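Monomethylamine methyltransferase MtmB1 (Methanosarcina barkeri, PDB 1TV2) transfers the methyl group of monomethylamine to the corrinoid cofactor of the protein MtmC, a step in methanogenesis from methylamine. Local coordinates at residues Asp154-Gly159 with Pro197-Lys202; Asp226-Ser231 with Asn252-Met257; Ile328-Gln333 with Gly360-Ser365. All blocks are in the same frame, centred on the assembly; numbering follows the deposited sequence.

Contact 1: Asp154-Gly159 with Pro197-Lys202. With BG5 (5-hydroxyamino-3-methyl-pyrrolidine-2-carboxylic acid), chain B.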
loop_
_atom_site.group_PDB
_atom_site.type_symbol
_atom_site.label_atom_id
_atom_site.label_comp_id
_atom_site.label_asym_id
_atom_site.label_seq_id
_atom_site.Cartn_x
_atom_site.Cartn_y
_atom_site.Cartn_z
ATOM N N ASP A 154 -3.443 23.593 11.509
ATOM C CA ASP A 154 -4.027 22.313 11.108
ATOM C C ASP A 154 -3.324 21.691 9.897
ATOM O O ASP A 154 -3.112 20.473 9.845
ATOM C CB ASP A 154 -5.516 22.493 10.792
ATOM C CG ASP A 154 -6.300 23.040 11.969
ATOM O OD1 ASP A 154 -6.197 22.461 13.073
ATOM O OD2 ASP A 154 -7.020 24.047 11.793
ATOM N N THR A 155 -2.983 22.528 8.921
ATOM C CA THR A 155 -2.290 22.077 7.718
ATOM C C THR A 155 -1.166 23.067 7.433
ATOM O O THR A 155 -1.114 24.135 8.039
ATOM C CB THR A 155 -3.231 22.027 6.498
ATOM O OG1 THR A 155 -3.736 23.341 6.232
ATOM C CG2 THR A 155 -4.401 21.074 6.765
ATOM N N ILE A 156 -0.277 22.714 6.508
ATOM C CA ILE A 156 0.852 23.575 6.167
ATOM C C ILE A 156 0.763 24.165 4.758
ATOM O O ILE A 156 0.359 23.481 3.818
ATOM C CB ILE A 156 2.198 22.787 6.231
ATOM C CG1 ILE A 156 2.398 22.159 7.618
ATOM C CG2 ILE A 156 3.361 23.716 5.876
ATOM C CD1 ILE A 156 2.571 23.171 8.748
ATOM N N VAL A 157 1.115 25.443 4.619
ATOM C CA VAL A 157 1.171 26.061 3.298
ATOM C C VAL A 157 2.671 26.254 3.082
ATOM O O VAL A 157 3.328 27.010 3.808
ATOM C CB VAL A 157 0.419 27.420 3.203
ATOM C CG1 VAL A 157 0.829 28.357 4.332
ATOM C CG2 VAL A 157 0.714 28.056 1.843
ATOM N N ASN A 158 3.200 25.544 2.090
ATOM C CA ASN A 158 4.625 25.540 1.780
ATOM C C ASN A 158 5.317 26.861 1.478
ATOM O O ASN A 158 4.731 27.784 0.910
ATOM C CB ASN A 158 4.898 24.591 0.606
ATOM C CG ASN A 158 4.457 23.161 0.883
ATOM O OD1 ASN A 158 3.919 22.854 1.950
ATOM N ND2 ASN A 158 4.688 22.276 -0.086
ATOM N N GLY A 159 6.586 26.923 1.866
ATOM C CA GLY A 159 7.404 28.084 1.588
ATOM C C GLY A 159 8.176 27.724 0.331
ATOM O O GLY A 159 8.037 26.614 -0.184
ATOM N N PRO A 197 3.293 13.619 11.710
ATOM C CA PRO A 197 3.692 13.126 10.386
ATOM C C PRO A 197 2.636 13.160 9.278
ATOM O O PRO A 197 2.973 13.266 8.105
ATOM C CB PRO A 197 4.185 11.709 10.676
ATOM C CG PRO A 197 3.388 11.306 11.882
ATOM C CD PRO A 197 3.369 12.550 12.721
ATOM N N GLY A 198 1.361 13.094 9.645
ATOM C CA GLY A 198 0.302 13.109 8.646
ATOM C C GLY A 198 -0.320 14.452 8.290
ATOM O O GLY A 198 -1.372 14.480 7.657
ATOM N N MET A 199 0.303 15.561 8.680
ATOM C CA MET A 199 -0.258 16.870 8.357
ATOM C C MET A 199 -0.348 17.109 6.854
ATOM O O MET A 199 0.590 16.829 6.109
ATOM C CB MET A 199 0.571 17.999 8.978
ATOM C CG MET A 199 0.386 18.205 10.476
ATOM S SD MET A 199 1.322 19.651 11.059
ATOM C CE MET A 199 0.164 21.002 10.706
ATOM N N GLY A 200 -1.487 17.633 6.417
ATOM C CA GLY A 200 -1.658 17.933 5.009
ATOM C C GLY A 200 -0.923 19.225 4.680
ATOM O O GLY A 200 -0.706 20.062 5.564
ATOM N N VAL A 201 -0.525 19.385 3.422
ATOM C CA VAL A 201 0.177 20.589 2.985
ATOM C C VAL A 201 -0.522 21.204 1.770
ATOM O O VAL A 201 -1.545 20.697 1.297
ATOM C CB VAL A 201 1.652 20.294 2.594
ATOM C CG1 VAL A 201 2.363 19.580 3.739
ATOM C CG2 VAL A 201 1.708 19.464 1.303
ATOM N N LYS A 202 0.027 22.317 1.293
ATOM C CA LYS A 202 -0.503 23.004 0.124
ATOM C C LYS A 202 0.697 23.472 -0.686
ATOM O O LYS A 202 1.598 24.131 -0.158
ATOM C CB LYS A 202 -1.376 24.201 0.532
ATOM C CG LYS A 202 -2.163 24.825 -0.630
ATOM C CD LYS A 202 -1.471 26.057 -1.231
ATOM C CE LYS A 202 -1.792 27.331 -0.434
ATOM N NZ LYS A 202 -1.332 28.548 -1.111
HETATM C C1 BG5 B . -1.250 29.759 -0.543
HETATM C C2 BG5 B . -0.680 30.884 -1.397
HETATM C C3 BG5 B . 0.814 31.057 -1.175
HETATM C C4 BG5 B . 1.491 30.359 -2.356
HETATM C C5 BG5 B . 0.493 30.378 -3.511
HETATM C C6 BG5 B . 1.046 32.468 -1.157
HETATM N N1 BG5 B . -0.866 30.659 -2.902
HETATM O O1 BG5 B . -1.681 30.015 0.585
HETATM N N2 BG5 B . 0.457 29.093 -4.137
HETATM O O2 BG5 B . -0.378 27.967 -3.763
HETATM O O HOH W 1 -3.696 17.982 8.380
#

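Contact 2: Asp226-Ser231 with Asn252-Met257. With BG5 (5-hydroxyamino-3-methyl-pyrrolidine-2-carboxylic acid), chain B.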
loop_
_atom_site.group_PDB
_atom_site.type_symbol
_atom_site.label_atom_id
_atom_site.label_comp_id
_atom_site.label_asym_id
_atom_site.label_seq_id
_atom_site.Cartn_x
_atom_site.Cartn_y
_atom_site.Cartn_z
ATOM N N ASP A 226 -3.302 16.271 -0.189
ATOM C CA ASP A 226 -2.722 17.609 -0.046
ATOM C C ASP A 226 -3.420 18.524 -1.055
ATOM O O ASP A 226 -3.932 18.044 -2.069
ATOM C CB ASP A 226 -1.221 17.601 -0.359
ATOM C CG ASP A 226 -0.426 16.720 0.583
ATOM O OD1 ASP A 226 -0.577 16.869 1.817
ATOM O OD2 ASP A 226 0.361 15.886 0.086
ATOM N N SER A 227 -3.448 19.828 -0.786
ATOM C CA SER A 227 -4.074 20.772 -1.715
ATOM C C SER A 227 -3.078 21.101 -2.824
ATOM O O SER A 227 -1.947 21.501 -2.547
ATOM C CB SER A 227 -4.484 22.066 -0.999
ATOM O OG SER A 227 -5.534 21.837 -0.076
ATOM N N HIS A 228 -3.505 20.934 -4.072
ATOM C CA HIS A 228 -2.650 21.201 -5.229
ATOM C C HIS A 228 -3.010 22.534 -5.867
ATOM O O HIS A 228 -4.137 22.734 -6.329
ATOM C CB HIS A 228 -2.783 20.058 -6.235
ATOM C CG HIS A 228 -2.325 18.741 -5.691
ATOM N ND1 HIS A 228 -1.267 18.038 -6.228
ATOM C CD2 HIS A 228 -2.734 18.038 -4.610
ATOM C CE1 HIS A 228 -1.042 16.962 -5.496
ATOM N NE2 HIS A 228 -1.917 16.937 -4.508
ATOM N N GLU A 229 -2.036 23.437 -5.903
ATOM C CA GLU A 229 -2.264 24.777 -6.421
ATOM C C GLU A 229 -2.169 25.007 -7.914
ATOM O O GLU A 229 -1.326 24.440 -8.604
ATOM C CB GLU A 229 -1.322 25.769 -5.723
ATOM C CG GLU A 229 0.158 25.693 -6.150
ATOM C CD GLU A 229 0.461 26.460 -7.445
ATOM O OE1 GLU A 229 -0.157 27.525 -7.668
ATOM O OE2 GLU A 229 1.332 26.013 -8.230
ATOM N N VAL A 230 -3.064 25.860 -8.393
ATOM C CA VAL A 230 -3.095 26.294 -9.782
ATOM C C VAL A 230 -3.570 27.743 -9.658
ATOM O O VAL A 230 -4.517 28.032 -8.921
ATOM C CB VAL A 230 -4.065 25.456 -10.659
ATOM C CG1 VAL A 230 -5.499 25.611 -10.187
ATOM C CG2 VAL A 230 -3.921 25.886 -12.119
ATOM N N SER A 231 -2.894 28.658 -10.346
ATOM C CA SER A 231 -3.241 30.072 -10.251
ATOM C C SER A 231 -3.887 30.684 -11.477
ATOM O O SER A 231 -3.408 30.508 -12.594
ATOM C CB SER A 231 -1.994 30.897 -9.922
ATOM O OG SER A 231 -1.355 30.431 -8.751
ATOM N N ASN A 252 -4.748 12.429 -11.292
ATOM C CA ASN A 252 -4.184 11.778 -10.108
ATOM C C ASN A 252 -5.162 11.797 -8.920
ATOM O O ASN A 252 -4.803 11.409 -7.804
ATOM C CB ASN A 252 -2.879 12.475 -9.683
ATOM C CG ASN A 252 -1.665 12.051 -10.516
ATOM O OD1 ASN A 252 -1.787 11.354 -11.526
ATOM N ND2 ASN A 252 -0.484 12.486 -10.087
ATOM N N SER A 253 -6.386 12.256 -9.154
ATOM C CA SER A 253 -7.402 12.328 -8.100
ATOM C C SER A 253 -6.930 13.211 -6.933
ATOM O O SER A 253 -7.216 12.921 -5.768
ATOM C CB SER A 253 -7.738 10.914 -7.589
ATOM O OG SER A 253 -9.029 10.859 -6.985
ATOM N N ASP A 254 -6.212 14.287 -7.259
ATOM C CA ASP A 254 -5.695 15.228 -6.262
ATOM C C ASP A 254 -6.708 16.299 -5.867
ATOM O O ASP A 254 -7.504 16.748 -6.694
ATOM C CB ASP A 254 -4.466 15.986 -6.791
ATOM C CG ASP A 254 -3.242 15.114 -6.948
ATOM O OD1 ASP A 254 -3.069 14.168 -6.153
ATOM O OD2 ASP A 254 -2.434 15.405 -7.861
ATOM N N ILE A 255 -6.656 16.720 -4.607
ATOM C CA ILE A 255 -7.518 17.798 -4.131
ATOM C C ILE A 255 -6.946 19.028 -4.835
ATOM O O ILE A 255 -5.744 19.290 -4.756
ATOM C CB ILE A 255 -7.393 17.992 -2.601
ATOM C CG1 ILE A 255 -7.977 16.780 -1.868
ATOM C CG2 ILE A 255 -8.083 19.280 -2.178
ATOM C CD1 ILE A 255 -9.429 16.533 -2.159
ATOM N N ILE A 256 -7.800 19.773 -5.527
ATOM C CA ILE A 256 -7.355 20.944 -6.276
ATOM C C ILE A 256 -7.715 22.288 -5.650
ATOM O O ILE A 256 -8.879 22.553 -5.335
ATOM C CB ILE A 256 -7.931 20.920 -7.719
ATOM C CG1 ILE A 256 -7.376 19.708 -8.476
ATOM C CG2 ILE A 256 -7.602 22.235 -8.445
ATOM C CD1 ILE A 256 -7.973 19.516 -9.857
ATOM N N MET A 257 -6.707 23.133 -5.468
ATOM C CA MET A 257 -6.937 24.460 -4.926
ATOM C C MET A 257 -6.653 25.476 -6.021
ATOM O O MET A 257 -5.501 25.674 -6.411
ATOM C CB MET A 257 -6.026 24.769 -3.739
ATOM C CG MET A 257 -6.263 26.181 -3.194
ATOM S SD MET A 257 -4.874 26.882 -2.287
ATOM C CE MET A 257 -3.817 27.359 -3.653
HETATM C C1 BG5 B . -1.250 29.759 -0.543
HETATM C C2 BG5 B . -0.680 30.884 -1.397
HETATM C C3 BG5 B . 0.814 31.057 -1.175
HETATM C C4 BG5 B . 1.491 30.359 -2.356
HETATM C C5 BG5 B . 0.493 30.378 -3.511
HETATM C C6 BG5 B . 1.046 32.468 -1.157
HETATM N N1 BG5 B . -0.866 30.659 -2.902
HETATM O O1 BG5 B . -1.681 30.015 0.585
HETATM N N2 BG5 B . 0.457 29.093 -4.137
HETATM O O2 BG5 B . -0.378 27.967 -3.763
#

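Contact 3: Ile328-Gln333 with Gly360-Ser365. With BG5 (5-hydroxyamino-3-methyl-pyrrolidine-2-carboxylic acid), chain B.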
loop_
_atom_site.group_PDB
_atom_site.type_symbol
_atom_site.label_atom_id
_atom_site.label_comp_id
_atom_site.label_asym_id
_atom_site.label_seq_id
_atom_site.Cartn_x
_atom_site.Cartn_y
_atom_site.Cartn_z
ATOM N N ILE A 328 -19.607 26.439 -2.652
ATOM C CA ILE A 328 -18.193 26.472 -3.013
ATOM C C ILE A 328 -17.322 26.676 -1.776
ATOM O O ILE A 328 -17.505 27.641 -1.038
ATOM C CB ILE A 328 -17.896 27.621 -4.011
ATOM C CG1 ILE A 328 -18.652 27.376 -5.320
ATOM C CG2 ILE A 328 -16.383 27.731 -4.248
ATOM C CD1 ILE A 328 -18.573 28.535 -6.309
ATOM N N LEU A 329 -16.381 25.763 -1.554
ATOM C CA LEU A 329 -15.474 25.858 -0.412
ATOM C C LEU A 329 -14.367 26.845 -0.774
ATOM O O LEU A 329 -13.888 26.853 -1.907
ATOM C CB LEU A 329 -14.876 24.480 -0.103
ATOM C CG LEU A 329 -15.907 23.418 0.302
ATOM C CD1 LEU A 329 -15.262 22.039 0.328
ATOM C CD2 LEU A 329 -16.490 23.776 1.664
ATOM N N SER A 330 -13.953 27.674 0.181
ATOM C CA SER A 330 -12.918 28.662 -0.111
ATOM C C SER A 330 -12.031 29.048 1.062
ATOM O O SER A 330 -12.277 28.677 2.212
ATOM C CB SER A 330 -13.560 29.934 -0.665
ATOM O OG SER A 330 -14.254 30.626 0.359
ATOM N N GLY A 331 -10.992 29.809 0.740
ATOM C CA GLY A 331 -10.057 30.283 1.738
ATOM C C GLY A 331 -9.510 31.621 1.280
ATOM O O GLY A 331 -9.881 32.115 0.210
ATOM N N ASN A 332 -8.634 32.211 2.084
ATOM C CA ASN A 332 -8.026 33.494 1.740
ATOM C C ASN A 332 -6.574 33.460 2.220
ATOM O O ASN A 332 -6.270 32.827 3.237
ATOM C CB ASN A 332 -8.804 34.640 2.408
ATOM C CG ASN A 332 -8.498 35.999 1.790
ATOM O OD1 ASN A 332 -7.865 36.090 0.737
ATOM N ND2 ASN A 332 -8.965 37.064 2.437
ATOM N N GLN A 333 -5.681 34.115 1.477
ATOM C CA GLN A 333 -4.258 34.143 1.817
ATOM C C GLN A 333 -3.845 35.472 2.447
ATOM O O GLN A 333 -4.380 36.529 2.110
ATOM C CB GLN A 333 -3.409 33.836 0.579
ATOM C CG GLN A 333 -3.639 34.763 -0.592
ATOM C CD GLN A 333 -3.114 34.183 -1.893
ATOM O OE1 GLN A 333 -1.912 33.982 -2.060
ATOM N NE2 GLN A 333 -4.023 33.907 -2.822
ATOM N N GLY A 360 -17.188 33.788 6.516
ATOM C CA GLY A 360 -17.456 32.421 6.096
ATOM C C GLY A 360 -16.380 31.590 5.416
ATOM O O GLY A 360 -16.697 30.544 4.857
ATOM N N ARG A 361 -15.123 32.023 5.450
ATOM C CA ARG A 361 -14.052 31.246 4.817
ATOM C C ARG A 361 -13.878 29.912 5.536
ATOM O O ARG A 361 -14.022 29.834 6.756
ATOM C CB ARG A 361 -12.720 32.004 4.868
ATOM C CG ARG A 361 -12.681 33.299 4.070
ATOM C CD ARG A 361 -12.700 33.048 2.568
ATOM N NE ARG A 361 -12.718 34.308 1.831
ATOM C CZ ARG A 361 -12.778 34.403 0.508
ATOM N NH1 ARG A 361 -12.821 33.309 -0.239
ATOM N NH2 ARG A 361 -12.812 35.598 -0.066
ATOM N N GLU A 362 -13.568 28.864 4.783
ATOM C CA GLU A 362 -13.358 27.549 5.376
ATOM C C GLU A 362 -11.889 27.356 5.753
ATOM O O GLU A 362 -11.575 26.619 6.691
ATOM C CB GLU A 362 -13.773 26.435 4.408
ATOM C CG GLU A 362 -15.275 26.185 4.285
ATOM C CD GLU A 362 -15.996 27.229 3.456
ATOM O OE1 GLU A 362 -15.384 27.766 2.507
ATOM O OE2 GLU A 362 -17.183 27.498 3.742
ATOM N N ILE A 363 -10.997 28.022 5.021
ATOM C CA ILE A 363 -9.558 27.900 5.262
ATOM C C ILE A 363 -8.812 29.235 5.300
ATOM O O ILE A 363 -9.011 30.094 4.438
ATOM C CB ILE A 363 -8.894 27.028 4.167
ATOM C CG1 ILE A 363 -9.503 25.623 4.173
ATOM C CG2 ILE A 363 -7.385 26.966 4.382
ATOM C CD1 ILE A 363 -9.053 24.759 3.001
ATOM N N LEU A 364 -7.954 29.406 6.304
ATOM C CA LEU A 364 -7.140 30.614 6.422
ATOM C C LEU A 364 -5.714 30.159 6.101
ATOM O O LEU A 364 -5.162 29.306 6.792
ATOM C CB LEU A 364 -7.200 31.181 7.843
ATOM C CG LEU A 364 -8.585 31.342 8.474
ATOM C CD1 LEU A 364 -8.444 32.056 9.813
ATOM C CD2 LEU A 364 -9.502 32.125 7.547
ATOM N N SER A 365 -5.125 30.719 5.050
ATOM C CA SER A 365 -3.783 30.325 4.633
ATOM C C SER A 365 -2.782 31.480 4.789
ATOM O O SER A 365 -2.769 32.416 3.984
ATOM C CB SER A 365 -3.838 29.850 3.173
ATOM O OG SER A 365 -2.692 29.093 2.814
HETATM C C1 BG5 B . -1.250 29.759 -0.543
HETATM C C2 BG5 B . -0.680 30.884 -1.397
HETATM C C3 BG5 B . 0.814 31.057 -1.175
HETATM C C4 BG5 B . 1.491 30.359 -2.356
HETATM C C5 BG5 B . 0.493 30.378 -3.511
HETATM C C6 BG5 B . 1.046 32.468 -1.157
HETATM N N1 BG5 B . -0.866 30.659 -2.902
HETATM O O1 BG5 B . -1.681 30.015 0.585
HETATM N N2 BG5 B . 0.457 29.093 -4.137
HETATM O O2 BG5 B . -0.378 27.967 -3.763
HETATM O O HOH W 2 -16.745 29.468 1.163
#

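Contact 1: Asp154-Gly159 with Pro197-Lys202
Ile156 and Asn158 each use the backbone N to join Asp154-Gly159 to Pro197-Lys202: Ile156 N donates to Gly200 O at 2.8 Å and Asn158 N to Lys202 O at 3.1 Å. Between these bonds the chains are close-set, and Val201 CA brings its hydrogen to Ile156 O with the carbon 3.0 Å away. Side chains alternate between the interior of the TIM barrel (Val157, Lys202) and the helix-covered face (Ile156, Val201). Val157 and Lys202 lie side by side, with Val157 CG2 3.5 Å from Lys202 CE. Lys202 is the pyrrolysine position: NZ is covalently bound to C1 of BG5, the ring group carrying a hydroxyamino substituent. Bends at chi2 (-97°) and chi3 (-84°) of the lysine chain place NZ and the amide where O2 of the hydroxyamino group comes back to accept from NZ at 2.9 Å, in a nearly straight bond. The Asp154 end is looser. There a water bridges the gap, donating to Asp154 O and accepting from Gly200 N, while Met199 reaches across to bring CE 3.8 Å from Ile156 CD1. On the outer face Ile156 and Met199 pack on Cys191 of helix 174-193, the crossover helix of this beta-alpha-beta unit, and against helix 140-148; strand 125-128 pairs with the other edge of strand 155-161.

Contact 2: Asp226-Ser231 with Asn252-Met257
Consecutive parallel strands of the TIM barrel meet here. Within Asp226-Ser231, His228 has the largest share of the contact, meeting both Asp254 and the start of strand 255-259. The backbone of His228 is used twice: its N donates to Ile255 O at 2.9 Å, and its O accepts from Met257 N at 2.7 Å. Val230 N then reaches Met257 O at 3.1 Å. The strands are far from exactly aligned, their short axes crossing at -38°, in keeping with a strongly twisted barrel wall.

On the outer face the carboxylate of Asp254 is stacked on the imidazole of His228. The two planes are only 9° apart, and Asp254 CG sits 3.2 Å above the ring, displaced toward its rim; Asp254 CB lies over the face as a CH-pi contact, 3.5 Å from the ring centroid. The ring nitrogens do not bond to this carboxylate; NE2 is instead held by Thr223 O, which helps to fix the rotation of the ring, and Tyr249 of helix 240-251 meets it edge-to-face. A carboxylate laid over the imidazole could favour positive charge on the ring, but Asp254 and the nearby Asp217 may share a proton, which leaves the balance uncertain.

The inner face belongs to the pyrrolysine pocket. Met257 leaves its strand with CG anti to the backbone N (chi1 179°) and bends only at chi3, which carries CE to 3.6 Å from Glu229 CB. Both side chains border the hydroxyamino oxygen of BG5, with Glu229 CB 3.1 Å from BG5 O2.

Contact 3: Ile328-Gln333 with Gly360-Ser365
Ser330 N donates to Glu362 OE1 at 2.7 Å, meeting the oxygen nearly end-on along its C-O bond, and this opens the parallel pairing of two TIM-barrel strands within one beta-alpha-beta unit. A water donates to the same OE1 and to Ile328 O while accepting from Ser330 OG, so the entry to the strands is laced together. In return Ser330 O takes two donors, Glu362 N at 2.9 Å and Ile363 N at 3.2 Å. Regular exchange follows: Asn332 N to Ile363 O, then Ser365 N to Asn332 O at 3.0 Å.

Arg361 spreads its guanidinium so that Gly331 O, not hydrogen-bonded to it, and Asn332 CB lie over one face. Its bond from NH1 to Ser330 OG is weak; firmer fixing comes from outside, through the salt bridge to Asp296 and a bond to His282. Farther out, Leu329 CD2 packs on Glu362 CG at 3.8 Å, the side chains crossing at about a right angle.

At the far end Gln333 and Ser365 face the pyrrolysine group. Gln333 OE1 comes 3.4 Å from BG5 C2, while NE2 is hydrogen-bonded to Glu259. Ser365 OG lies 2.6 Å from BG5 O1, its proton unsettled between this and Gln127 OE1.

Followed from the N terminus, the three contacts come in series: none encloses or crosses another. Contact 1 closes a loop of 37 residues holding helix 174-193, contact 2 one of 20 around strand 237-238 and helix 240-251, and contact 3 one of 26 around helix 343-359, variants of the strand-helix-strand step that builds a barrel. Contacts 1 and 2 adjoin, because strands 201-203 and 227-231 are themselves neighbours, joined by Val201 and Asp226-Ser227. Strand 293-300 fills the gap between contacts 2 and 3, and strand 125-128, between 363-366 and 155-161, closes the circle back to contact 1. All three converge on BG5, the group each borders from its own part of the wall.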